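PDB 3AW8: phosphoribosylaminoimidazole carboxylase, ATPase subunit from Thermus thermophilus, which probably catalyses the ATP-dependent carboxylation of 5-aminoimidazole ribonucleotide with bicarbonate to N5-carboxyaminoimidazole ribonucleotide in purine biosynthesis. Local coordinates for residues G205-L210 with N304-K309; P197-R202 with R209-P214. All coordinates share one frame; numbering follows the deposited sequence.

Contact 1: residues G205-L210 with N304-K309; sequences GGILRL and NLIGEK
Asn304 carries both direct hydrogen bonds between Gly205-Leu210 and Asn304-Lys309. Its backbone N donates to Arg209 O at 3.1 Å. Its side-chain ND2 donates to Leu208 O at 2.7 Å, with an N-H...O angle of 152°. That donor sits above the Leu208 carbonyl plane, and the oxygen is tilted a little from the Asn304 amide plane. ND2 also bonds to Asn265 OD1, so two acceptors grip the amide nitrogen. One water donates to Arg209 O and to Asn304 O, bridging the two backbones beside the Asn304 N to Arg209 O bond.

The apolar part is Ile207 against Ile306. Ile207 CG2 lies against Ile306 CD1 at 3.7 Å, and Ile207 CD1 faces Ile306 CG2. Arg209 starts away from Ile306, but its chain bends at chi2 (-68°) and brings NH1 within 3.6 Å of Ile306 CG1. The guanidinium is held by Trp204 O at NE and by a salt bridge from NH1 to Glu362.

The short segments 207-210 and 304-306 run roughly antiparallel, 130° between their directions. They are neighbours in the large antiparallel sheet, where strand 207-213 of the ATP-grasp domain pairs with strand 299-306, whose end falls in the C-terminal PurK family region.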
loop_
_atom_site.group_PDB
_atom_site.type_symbol
_atom_site.label_atom_id
_atom_site.label_comp_id
_atom_site.label_asym_id
_atom_site.label_seq_id
_atom_site.Cartn_x
_atom_site.Cartn_y
_atom_site.Cartn_z
ATOM N N GLY A 205 -27.189 -1.704 -12.889
ATOM C CA GLY A 205 -27.035 -0.803 -14.015
ATOM C C GLY A 205 -25.894 -1.256 -14.909
ATOM O O GLY A 205 -25.326 -0.464 -15.670
ATOM N N GLY A 206 -25.559 -2.540 -14.804
ATOM C CA GLY A 206 -24.488 -3.098 -15.598
ATOM C C GLY A 206 -23.111 -2.739 -15.069
ATOM O O GLY A 206 -22.118 -2.865 -15.798
ATOM N N ILE A 207 -23.038 -2.293 -13.812
ATOM C CA ILE A 207 -21.756 -1.924 -13.210
ATOM C C ILE A 207 -21.591 -2.579 -11.848
ATOM O O ILE A 207 -22.521 -2.565 -11.044
ATOM C CB ILE A 207 -21.648 -0.404 -12.989
ATOM C CG1 ILE A 207 -22.082 0.352 -14.245
ATOM C CG2 ILE A 207 -20.222 -0.044 -12.620
ATOM C CD1 ILE A 207 -22.055 1.868 -14.086
ATOM N N LEU A 208 -20.419 -3.154 -11.584
ATOM C CA LEU A 208 -20.162 -3.770 -10.285
ATOM C C LEU A 208 -20.322 -2.670 -9.232
ATOM O O LEU A 208 -19.706 -1.603 -9.335
ATOM C CB LEU A 208 -18.734 -4.329 -10.209
ATOM C CG LEU A 208 -18.319 -4.836 -8.821
ATOM C CD1 LEU A 208 -19.126 -6.070 -8.496
ATOM C CD2 LEU A 208 -16.836 -5.157 -8.776
ATOM N N ARG A 209 -21.149 -2.930 -8.223
ATOM C CA ARG A 209 -21.392 -1.951 -7.170
ATOM C C ARG A 209 -20.815 -2.366 -5.836
ATOM O O ARG A 209 -20.312 -1.528 -5.099
ATOM C CB ARG A 209 -22.889 -1.716 -7.001
ATOM C CG ARG A 209 -23.580 -1.263 -8.257
ATOM C CD ARG A 209 -23.159 0.136 -8.672
ATOM N NE ARG A 209 -23.806 0.508 -9.927
ATOM C CZ ARG A 209 -23.905 1.753 -10.379
ATOM N NH1 ARG A 209 -23.400 2.764 -9.681
ATOM N NH2 ARG A 209 -24.519 1.990 -11.529
ATOM N N LEU A 210 -20.871 -3.656 -5.531
ATOM C CA LEU A 210 -20.379 -4.125 -4.250
ATOM C C LEU A 210 -19.807 -5.530 -4.303
ATOM O O LEU A 210 -20.333 -6.397 -5.004
ATOM C CB LEU A 210 -21.525 -4.101 -3.233
ATOM C CG LEU A 210 -21.190 -4.538 -1.806
ATOM C CD1 LEU A 210 -20.716 -3.323 -1.015
ATOM C CD2 LEU A 210 -22.416 -5.155 -1.145
ATOM N N ASN A 304 -17.701 0.227 -4.994
ATOM C CA ASN A 304 -17.205 1.081 -6.060
ATOM C C ASN A 304 -17.739 2.494 -5.956
ATOM O O ASN A 304 -18.843 2.721 -5.462
ATOM C CB ASN A 304 -17.594 0.533 -7.435
ATOM C CG ASN A 304 -16.602 -0.482 -7.965
ATOM O OD1 ASN A 304 -15.465 -0.561 -7.497
ATOM N ND2 ASN A 304 -17.023 -1.253 -8.958
ATOM N N LEU A 305 -16.933 3.438 -6.430
ATOM C CA LEU A 305 -17.287 4.851 -6.466
ATOM C C LEU A 305 -17.513 5.148 -7.948
ATOM O O LEU A 305 -16.560 5.290 -8.717
ATOM C CB LEU A 305 -16.139 5.699 -5.907
ATOM C CG LEU A 305 -16.184 6.189 -4.449
ATOM C CD1 LEU A 305 -17.234 5.454 -3.626
ATOM C CD2 LEU A 305 -14.810 6.030 -3.839
ATOM N N ILE A 306 -18.779 5.211 -8.350
ATOM C CA ILE A 306 -19.143 5.456 -9.740
ATOM C C ILE A 306 -19.655 6.874 -9.974
ATOM O O ILE A 306 -20.549 7.340 -9.280
ATOM C CB ILE A 306 -20.242 4.463 -10.205
ATOM C CG1 ILE A 306 -19.827 3.025 -9.881
ATOM C CG2 ILE A 306 -20.497 4.617 -11.701
ATOM C CD1 ILE A 306 -18.565 2.577 -10.587
ATOM N N GLY A 307 -19.070 7.544 -10.959
ATOM C CA GLY A 307 -19.457 8.892 -11.335
ATOM C C GLY A 307 -19.715 9.965 -10.287
ATOM O O GLY A 307 -20.399 10.945 -10.578
ATOM N N GLU A 308 -19.170 9.813 -9.088
ATOM C CA GLU A 308 -19.385 10.802 -8.041
ATOM C C GLU A 308 -18.212 10.752 -7.069
ATOM O O GLU A 308 -17.552 9.722 -6.932
ATOM C CB GLU A 308 -20.681 10.486 -7.293
ATOM C CG GLU A 308 -20.517 9.375 -6.256
ATOM C CD GLU A 308 -21.826 8.718 -5.834
ATOM O OE1 GLU A 308 -22.780 9.436 -5.445
ATOM O OE2 GLU A 308 -21.890 7.469 -5.882
ATOM N N LYS A 309 -17.955 11.862 -6.390
ATOM C CA LYS A 309 -16.869 11.921 -5.418
ATOM C C LYS A 309 -17.444 12.120 -4.011
ATOM O O LYS A 309 -17.833 13.219 -3.635
ATOM C CB LYS A 309 -15.923 13.062 -5.777
ATOM C CG LYS A 309 -14.689 13.155 -4.899
ATOM C CD LYS A 309 -13.731 14.198 -5.446
ATOM C CE LYS A 309 -12.472 14.286 -4.623
ATOM N NZ LYS A 309 -11.489 15.202 -5.275
HETATM O O HOH W 1 -20.995 1.082 -5.443
#

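Contact 2: residues P197-R202 with R209-P214; sequences PLVENR and RLSLAP
Arg202 and Leu210 pair across the antiparallel beta hairpin of strands 193-204 and 207-213, within the ATP-grasp domain. The hairpin carries a classic beta bulge: Arg209 and Leu210 both face Arg202. Arg202 O accepts from both of their backbone nitrogens, at 2.8 Å from Arg209 N and 3.2 Å from Leu210 N. Arg202 N donates back to Leu210 O. Further along, Glu200 and Leu212 form another hydrogen-bonded pair, with N-to-O bonds in both directions.

The side chain of Arg202 can be followed outward on the face it shares with Glu200, Leu210 and Leu212. CB lies beside Leu210 O. With chi2 at -172°, the extended chain runs alongside Leu210, pointing the same way. CD comes to 4.2 Å from Leu210 CD2. NE donates to Glu200 OE1 at 3.2 Å in a salt bridge. This oxygen lies in the guanidinium plane, at its edge, and is met on its anti side, 27° out of the carboxylate plane. CZ and NH2 pass Leu212 CD1, which sits over one face of the guanidinium. NH2 adds a weak bond to the same Glu200 OE1, and NH1 a weak one to Pro364 O. The other carboxylate oxygen, Glu200 OE2, makes a salt bridge with Arg179. Glu200 is thus shared by two arginines, which would be expected to favour its charged form.

At the far end, Pro197 CB meets Pro214 CB at 3.7 Å; a cis peptide bond precedes Pro214. Val199 CG2 touches Ala213 CB.

On the opposite face Asn201 and Ser211 form a non-hydrogen-bonded backbone pair, linked instead by their side chains. Asn201 OD1 accepts from Ser182 OG on a neighbouring strand, while Asn201 ND2 donates to Ser211 OG at 2.8 Å, with the hydroxyl oxygen tilted 24° from the amide plane.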
loop_
_atom_site.group_PDB
_atom_site.type_symbol
_atom_site.label_atom_id
_atom_site.label_comp_id
_atom_site.label_asym_id
_atom_site.label_seq_id
_atom_site.Cartn_x
_atom_site.Cartn_y
_atom_site.Cartn_z
ATOM N N PRO A 197 -10.247 -16.331 -1.695
ATOM C CA PRO A 197 -11.573 -16.824 -1.324
ATOM C C PRO A 197 -12.545 -16.390 -2.420
ATOM O O PRO A 197 -12.287 -15.414 -3.121
ATOM C CB PRO A 197 -11.849 -16.100 -0.009
ATOM C CG PRO A 197 -10.480 -15.939 0.574
ATOM C CD PRO A 197 -9.656 -15.527 -0.613
ATOM N N LEU A 198 -13.642 -17.116 -2.590
ATOM C CA LEU A 198 -14.625 -16.728 -3.586
ATOM C C LEU A 198 -15.095 -15.364 -3.127
ATOM O O LEU A 198 -14.923 -15.013 -1.965
ATOM C CB LEU A 198 -15.808 -17.706 -3.613
ATOM C CG LEU A 198 -15.669 -18.987 -4.446
ATOM C CD1 LEU A 198 -16.877 -19.871 -4.210
ATOM C CD2 LEU A 198 -15.552 -18.642 -5.929
ATOM N N VAL A 199 -15.685 -14.593 -4.029
ATOM C CA VAL A 199 -16.160 -13.265 -3.682
ATOM C C VAL A 199 -17.557 -13.093 -4.258
ATOM O O VAL A 199 -17.825 -13.532 -5.378
ATOM C CB VAL A 199 -15.216 -12.169 -4.267
ATOM C CG1 VAL A 199 -15.750 -10.776 -3.948
ATOM C CG2 VAL A 199 -13.815 -12.337 -3.704
ATOM N N GLU A 200 -18.450 -12.473 -3.490
ATOM C CA GLU A 200 -19.801 -12.238 -3.972
ATOM C C GLU A 200 -19.861 -10.838 -4.564
ATOM O O GLU A 200 -19.569 -9.851 -3.882
ATOM C CB GLU A 200 -20.815 -12.362 -2.839
ATOM C CG GLU A 200 -22.174 -11.800 -3.205
ATOM C CD GLU A 200 -23.222 -12.059 -2.157
ATOM O OE1 GLU A 200 -24.264 -11.364 -2.194
ATOM O OE2 GLU A 200 -23.008 -12.961 -1.310
ATOM N N ASN A 201 -20.250 -10.751 -5.830
ATOM C CA ASN A 201 -20.316 -9.459 -6.506
ATOM C C ASN A 201 -21.743 -9.071 -6.849
ATOM O O ASN A 201 -22.521 -9.894 -7.314
ATOM C CB ASN A 201 -19.468 -9.507 -7.780
ATOM C CG ASN A 201 -18.134 -10.188 -7.557
ATOM O OD1 ASN A 201 -17.796 -11.160 -8.238
ATOM N ND2 ASN A 201 -17.371 -9.688 -6.587
ATOM N N ARG A 202 -22.088 -7.813 -6.609
ATOM C CA ARG A 202 -23.425 -7.335 -6.909
ATOM C C ARG A 202 -23.351 -6.231 -7.929
ATOM O O ARG A 202 -22.652 -5.238 -7.730
ATOM C CB ARG A 202 -24.109 -6.811 -5.652
ATOM C CG ARG A 202 -24.286 -7.859 -4.594
ATOM C CD ARG A 202 -25.122 -7.323 -3.472
ATOM N NE ARG A 202 -25.295 -8.328 -2.435
ATOM C CZ ARG A 202 -25.857 -8.083 -1.260
ATOM N NH1 ARG A 202 -26.299 -6.861 -0.981
ATOM N NH2 ARG A 202 -25.966 -9.057 -0.368
ATOM N N ARG A 209 -21.149 -2.930 -8.223
ATOM C CA ARG A 209 -21.392 -1.951 -7.170
ATOM C C ARG A 209 -20.815 -2.366 -5.836
ATOM O O ARG A 209 -20.312 -1.528 -5.099
ATOM C CB ARG A 209 -22.889 -1.716 -7.001
ATOM C CG ARG A 209 -23.580 -1.263 -8.257
ATOM C CD ARG A 209 -23.159 0.136 -8.672
ATOM N NE ARG A 209 -23.806 0.508 -9.927
ATOM C CZ ARG A 209 -23.905 1.753 -10.379
ATOM N NH1 ARG A 209 -23.400 2.764 -9.681
ATOM N NH2 ARG A 209 -24.519 1.990 -11.529
ATOM N N LEU A 210 -20.871 -3.656 -5.531
ATOM C CA LEU A 210 -20.379 -4.125 -4.250
ATOM C C LEU A 210 -19.807 -5.530 -4.303
ATOM O O LEU A 210 -20.333 -6.397 -5.004
ATOM C CB LEU A 210 -21.525 -4.101 -3.233
ATOM C CG LEU A 210 -21.190 -4.538 -1.806
ATOM C CD1 LEU A 210 -20.716 -3.323 -1.015
ATOM C CD2 LEU A 210 -22.416 -5.155 -1.145
ATOM N N SER A 211 -18.740 -5.757 -3.543
ATOM C CA SER A 211 -18.105 -7.070 -3.476
ATOM C C SER A 211 -17.944 -7.508 -2.019
ATOM O O SER A 211 -17.397 -6.769 -1.193
ATOM C CB SER A 211 -16.733 -7.052 -4.168
ATOM O OG SER A 211 -16.853 -7.150 -5.578
ATOM N N LEU A 212 -18.429 -8.706 -1.705
ATOM C CA LEU A 212 -18.330 -9.223 -0.350
ATOM C C LEU A 212 -17.358 -10.394 -0.316
ATOM O O LEU A 212 -17.550 -11.395 -1.010
ATOM C CB LEU A 212 -19.714 -9.648 0.151
ATOM C CG LEU A 212 -20.681 -8.462 0.242
ATOM C CD1 LEU A 212 -22.119 -8.933 0.450
ATOM C CD2 LEU A 212 -20.233 -7.558 1.371
ATOM N N ALA A 213 -16.309 -10.257 0.489
ATOM C CA ALA A 213 -15.296 -11.296 0.606
ATOM C C ALA A 213 -14.959 -11.609 2.061
ATOM O O ALA A 213 -14.799 -10.703 2.878
ATOM C CB ALA A 213 -14.029 -10.872 -0.139
ATOM N N PRO A 214 -14.869 -12.904 2.405
ATOM C CA PRO A 214 -15.079 -14.026 1.485
ATOM C C PRO A 214 -16.558 -14.090 1.120
ATOM O O PRO A 214 -17.381 -13.463 1.784
ATOM C CB PRO A 214 -14.645 -15.231 2.311
ATOM C CG PRO A 214 -13.620 -14.657 3.233
ATOM C CD PRO A 214 -14.268 -13.375 3.661
#

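How the contacts relate
Both contacts are largely buried and use strand 207-213, which pairs with a different neighbour in each. Contact 2 is a local hairpin and the larger interface, its ladder of backbone bonds interrupted by a bulge at Arg209-Leu210. Contact 1 joins residues far apart in sequence by one backbone bond, one asparagine side-chain bond and a bridging water. Contact 2 carries the Glu200-Arg202 ion pair within one strand, beside Leu212. In contact 1 the charge of Arg209 is met by Glu362, outside both segments, and isoleucines pack directly. Arg209 belongs to both, giving its N to one neighbour and its O to the other. Leu208 CD1 packs on Asn201 CB at 3.5 Å, so the contacts touch directly.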